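Local structure of probable oxidoreductase (Pseudomonas aeruginosa, 4B7C) at residues E46-D51 against L100-Y105. The protein is probably an NADP-dependent oxidoreductase of the medium-chain dehydrogenase/reductase family, with a Rossmann-fold cofactor domain. Residues are numbered along the deposited sequence; the frame is centred on the assembly and turned at random.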
ATOM      1  N   GLU B  46     -29.186  12.543 -22.027  1.00 32.03           N
ATOM      2  CA  GLU B  46     -30.293  11.591 -21.898  1.00 35.66           C
ATOM      3  C   GLU B  46     -30.311  10.873 -20.554  1.00 33.79           C
ATOM      4  O   GLU B  46     -31.364  10.755 -19.920  1.00 35.25           O
ATOM      5  CB  GLU B  46     -30.251  10.562 -23.033  1.00 37.97           C
ATOM      6  CG  GLU B  46     -30.598  11.150 -24.408  1.00 43.93           C
ATOM      7  CD  GLU B  46     -31.464  10.282 -25.319  1.00 46.23           C
ATOM      8  OE1 GLU B  46     -31.700   9.072 -25.004  1.00 47.29           O
ATOM      9  OE2 GLU B  46     -31.924  10.859 -26.360  1.00 54.72           O
ATOM     10  N   TYR B  47     -29.148  10.379 -20.149  1.00 32.67           N
ATOM     11  CA  TYR B  47     -28.984   9.712 -18.872  1.00 31.88           C
ATOM     12  C   TYR B  47     -27.705  10.195 -18.187  1.00 32.24           C
ATOM     13  O   TYR B  47     -26.663  10.331 -18.821  1.00 30.49           O
ATOM     14  CB  TYR B  47     -28.908   8.212 -19.042  1.00 33.75           C
ATOM     15  CG  TYR B  47     -30.165   7.593 -19.588  1.00 35.43           C
ATOM     16  CD1 TYR B  47     -31.179   7.171 -18.732  1.00 35.67           C
ATOM     17  CD2 TYR B  47     -30.334   7.426 -20.953  1.00 35.99           C
ATOM     18  CE1 TYR B  47     -32.335   6.594 -19.220  1.00 39.53           C
ATOM     19  CE2 TYR B  47     -31.479   6.845 -21.457  1.00 37.66           C
ATOM     20  CZ  TYR B  47     -32.480   6.435 -20.594  1.00 40.57           C
ATOM     21  OH  TYR B  47     -33.617   5.862 -21.073  1.00 40.86           O
ATOM     22  N   LEU B  48     -27.804  10.413 -16.879  1.00 31.60           N
ATOM     23  CA  LEU B  48     -26.666  10.838 -16.057  1.00 31.50           C
ATOM     24  C   LEU B  48     -26.330   9.817 -15.000  1.00 30.53           C
ATOM     25  O   LEU B  48     -27.210   9.165 -14.435  1.00 32.93           O
ATOM     26  CB  LEU B  48     -26.942  12.166 -15.381  1.00 31.43           C
ATOM     27  CG  LEU B  48     -27.261  13.327 -16.315  1.00 31.56           C
ATOM     28  CD1 LEU B  48     -27.582  14.551 -15.478  1.00 30.73           C
ATOM     29  CD2 LEU B  48     -26.151  13.613 -17.333  1.00 29.53           C
ATOM     30  N   SER B  49     -25.031   9.635 -14.792  1.00 32.33           N
ATOM     31  CA  SER B  49     -24.532   8.712 -13.794  1.00 32.72           C
ATOM     32  C   SER B  49     -24.480   9.410 -12.435  1.00 33.71           C
ATOM     33  O   SER B  49     -23.836  10.440 -12.276  1.00 30.73           O
ATOM     34  CB  SER B  49     -23.146   8.203 -14.149  1.00 32.45           C
ATOM     35  OG  SER B  49     -22.635   7.409 -13.087  1.00 35.95           O
ATOM     36  N   LEU B  50     -25.188   8.849 -11.467  1.00 36.16           N
ATOM     37  CA  LEU B  50     -25.071   9.308 -10.093  1.00 37.96           C
ATOM     38  C   LEU B  50     -24.118   8.356  -9.368  1.00 37.40           C
ATOM     39  O   LEU B  50     -24.400   7.155  -9.257  1.00 34.92           O
ATOM     40  CB  LEU B  50     -26.443   9.394  -9.420  1.00 40.33           C
ATOM     41  CG  LEU B  50     -27.251  10.681  -9.655  1.00 42.13           C
ATOM     42  CD1 LEU B  50     -27.292  11.110 -11.112  1.00 43.45           C
ATOM     43  CD2 LEU B  50     -28.669  10.489  -9.141  1.00 44.30           C
ATOM     44  N   ASP B  51     -23.006   8.930  -8.886  1.00 37.82           N
ATOM     45  CA  ASP B  51     -21.866   8.189  -8.317  1.00 40.48           C
ATOM     46  C   ASP B  51     -21.415   8.752  -6.975  1.00 37.95           C
ATOM     47  O   ASP B  51     -21.330   9.971  -6.815  1.00 35.41           O
ATOM     48  CB  ASP B  51     -20.592   8.289  -9.193  1.00 45.36           C
ATOM     49  CG  ASP B  51     -20.815   7.853 -10.650  1.00 51.21           C
ATOM     50  OD1 ASP B  51     -21.321   6.728 -10.850  1.00 53.28           O
ATOM     51  OD2 ASP B  51     -20.462   8.614 -11.599  1.00 55.39           O
ATOM     52  N   LEU B 100     -20.903  15.012 -19.101  1.00 27.44           N
ATOM     53  CA  LEU B 100     -21.969  15.842 -19.695  1.00 26.29           C
ATOM     54  C   LEU B 100     -22.529  16.899 -18.744  1.00 28.06           C
ATOM     55  O   LEU B 100     -23.173  17.857 -19.172  1.00 26.12           O
ATOM     56  CB  LEU B 100     -23.117  14.953 -20.191  1.00 26.12           C
ATOM     57  CG  LEU B 100     -22.747  13.953 -21.302  1.00 27.14           C
ATOM     58  CD1 LEU B 100     -23.963  13.146 -21.762  1.00 26.60           C
ATOM     59  CD2 LEU B 100     -22.073  14.651 -22.480  1.00 24.94           C
ATOM     60  N   GLY B 101     -22.334  16.684 -17.447  1.00 28.16           N
ATOM     61  CA  GLY B 101     -22.788  17.645 -16.439  1.00 28.85           C
ATOM     62  C   GLY B 101     -24.249  17.452 -16.048  1.00 31.96           C
ATOM     63  O   GLY B 101     -25.030  16.842 -16.792  1.00 29.15           O
ATOM     64  N   VAL B 102     -24.619  17.978 -14.876  1.00 32.51           N
ATOM     65  CA  VAL B 102     -25.987  17.855 -14.381  1.00 31.52           C
ATOM     66  C   VAL B 102     -26.822  18.949 -15.023  1.00 33.48           C
ATOM     67  O   VAL B 102     -27.095  19.994 -14.421  1.00 35.31           O
ATOM     68  CB  VAL B 102     -26.090  17.917 -12.844  1.00 33.82           C
ATOM     69  CG1 VAL B 102     -27.542  17.749 -12.420  1.00 32.63           C
ATOM     70  CG2 VAL B 102     -25.245  16.822 -12.193  1.00 31.02           C
ATOM     71  N   GLN B 103     -27.235  18.686 -16.259  1.00 32.16           N
ATOM     72  CA  GLN B 103     -27.925  19.667 -17.083  1.00 30.72           C
ATOM     73  C   GLN B 103     -28.641  18.994 -18.266  1.00 31.52           C
ATOM     74  O   GLN B 103     -28.441  17.809 -18.529  1.00 31.68           O
ATOM     75  CB  GLN B 103     -26.944  20.715 -17.609  1.00 30.47           C
ATOM     76  CG  GLN B 103     -25.786  20.131 -18.390  1.00 29.99           C
ATOM     77  CD  GLN B 103     -24.745  21.149 -18.773  1.00 29.96           C
ATOM     78  OE1 GLN B 103     -24.999  22.362 -18.798  1.00 29.80           O
ATOM     79  NE2 GLN B 103     -23.546  20.652 -19.089  1.00 28.87           N
ATOM     80  N   ASP B 104     -29.489  19.761 -18.943  1.00 31.51           N
ATOM     81  CA  ASP B 104     -30.252  19.260 -20.107  1.00 33.98           C
ATOM     82  C   ASP B 104     -29.346  19.046 -21.318  1.00 33.55           C
ATOM     83  O   ASP B 104     -29.498  18.070 -22.055  1.00 32.73           O
ATOM     84  CB  ASP B 104     -31.357  20.237 -20.520  1.00 33.29           C
ATOM     85  CG  ASP B 104     -32.551  20.225 -19.579  1.00 33.99           C
ATOM     86  OD1 ASP B 104     -33.022  19.133 -19.191  1.00 33.30           O
ATOM     87  OD2 ASP B 104     -33.007  21.337 -19.215  1.00 36.85           O
ATOM     88  N   TYR B 105     -28.432  19.992 -21.514  1.00 32.77           N
ATOM     89  CA  TYR B 105     -27.569  20.012 -22.693  1.00 32.57           C
ATOM     90  C   TYR B 105     -26.125  20.256 -22.315  1.00 33.88           C
ATOM     91  O   TYR B 105     -25.844  21.070 -21.431  1.00 32.06           O
ATOM     92  CB  TYR B 105     -27.972  21.134 -23.649  1.00 33.55           C
ATOM     93  CG  TYR B 105     -29.347  21.012 -24.243  1.00 35.23           C
ATOM     94  CD1 TYR B 105     -29.550  20.323 -25.437  1.00 36.22           C
ATOM     95  CD2 TYR B 105     -30.445  21.596 -23.624  1.00 35.58           C
ATOM     96  CE1 TYR B 105     -30.809  20.217 -25.996  1.00 36.61           C
ATOM     97  CE2 TYR B 105     -31.711  21.487 -24.169  1.00 38.42           C
ATOM     98  CZ  TYR B 105     -31.885  20.806 -25.365  1.00 38.44           C
ATOM     99  OH  TYR B 105     -33.134  20.688 -25.910  1.00 39.94           O
TER
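The peptide between Gly-101 and Val-102 offers its carbonyl end to Leu-48, and both leucine methyls lie on the same side of the peptide plane, obliquely beyond the oxygen. CD2 of Leu-48 stands 3.5 Å from Gly-101 O, and CD1 approaches the same oxygen while packing 3.8 Å from Val-102 CA. That oxygen also accepts a weak bond from Gln-103 N, closing an inverse gamma turn centred on Val-102. The turn belongs to the GroES-like N-terminal domain of a medium-chain dehydrogenase/reductase, in the loop joining strands 95-97 and 105-108, and it sits against strand 41-49. No hydrogen bond links 46-51 to 100-105; on the 46-51 side every contact within 4.5 Å is made by Leu-48. Its CG is anti to its own carbonyl carbon (chi1 -58°); with CD1 anti to CA (chi2 177°), CD1 extends toward Val-102 CA and CD2, the other branch, toward Gly-101 O.

The other flat group, the Gln-103 amide, ties the loop to itself. NE2 of Gln-103 gives a nearly straight bond to Leu-100 O, 2.8 Å at 174°, with the acceptor in the amide plane. Asn-45, just ahead of Glu-46 on the strand, donates through ND2 to both Leu-100 O and Gln-103 O, so a polar side chain reaches these carbonyls beside the greasy contact. Within the sheet, strand 41-49 carries a classic beta bulge, Glu-46 and Tyr-47 sharing Val-79 as their partner, and Leu-48 pairs through its backbone with Leu-334.

Two longer apolar contacts flank the carbonyl, made by side chains that also pack on Phe-113 (Leu-100) and on Tyr-11 and Phe-316 (Val-102). Leu-100 brings its CB 4.4 Å from Leu-48 CD2. On Val-102, CG1 lies 4.4 Å from Leu-48 CD1.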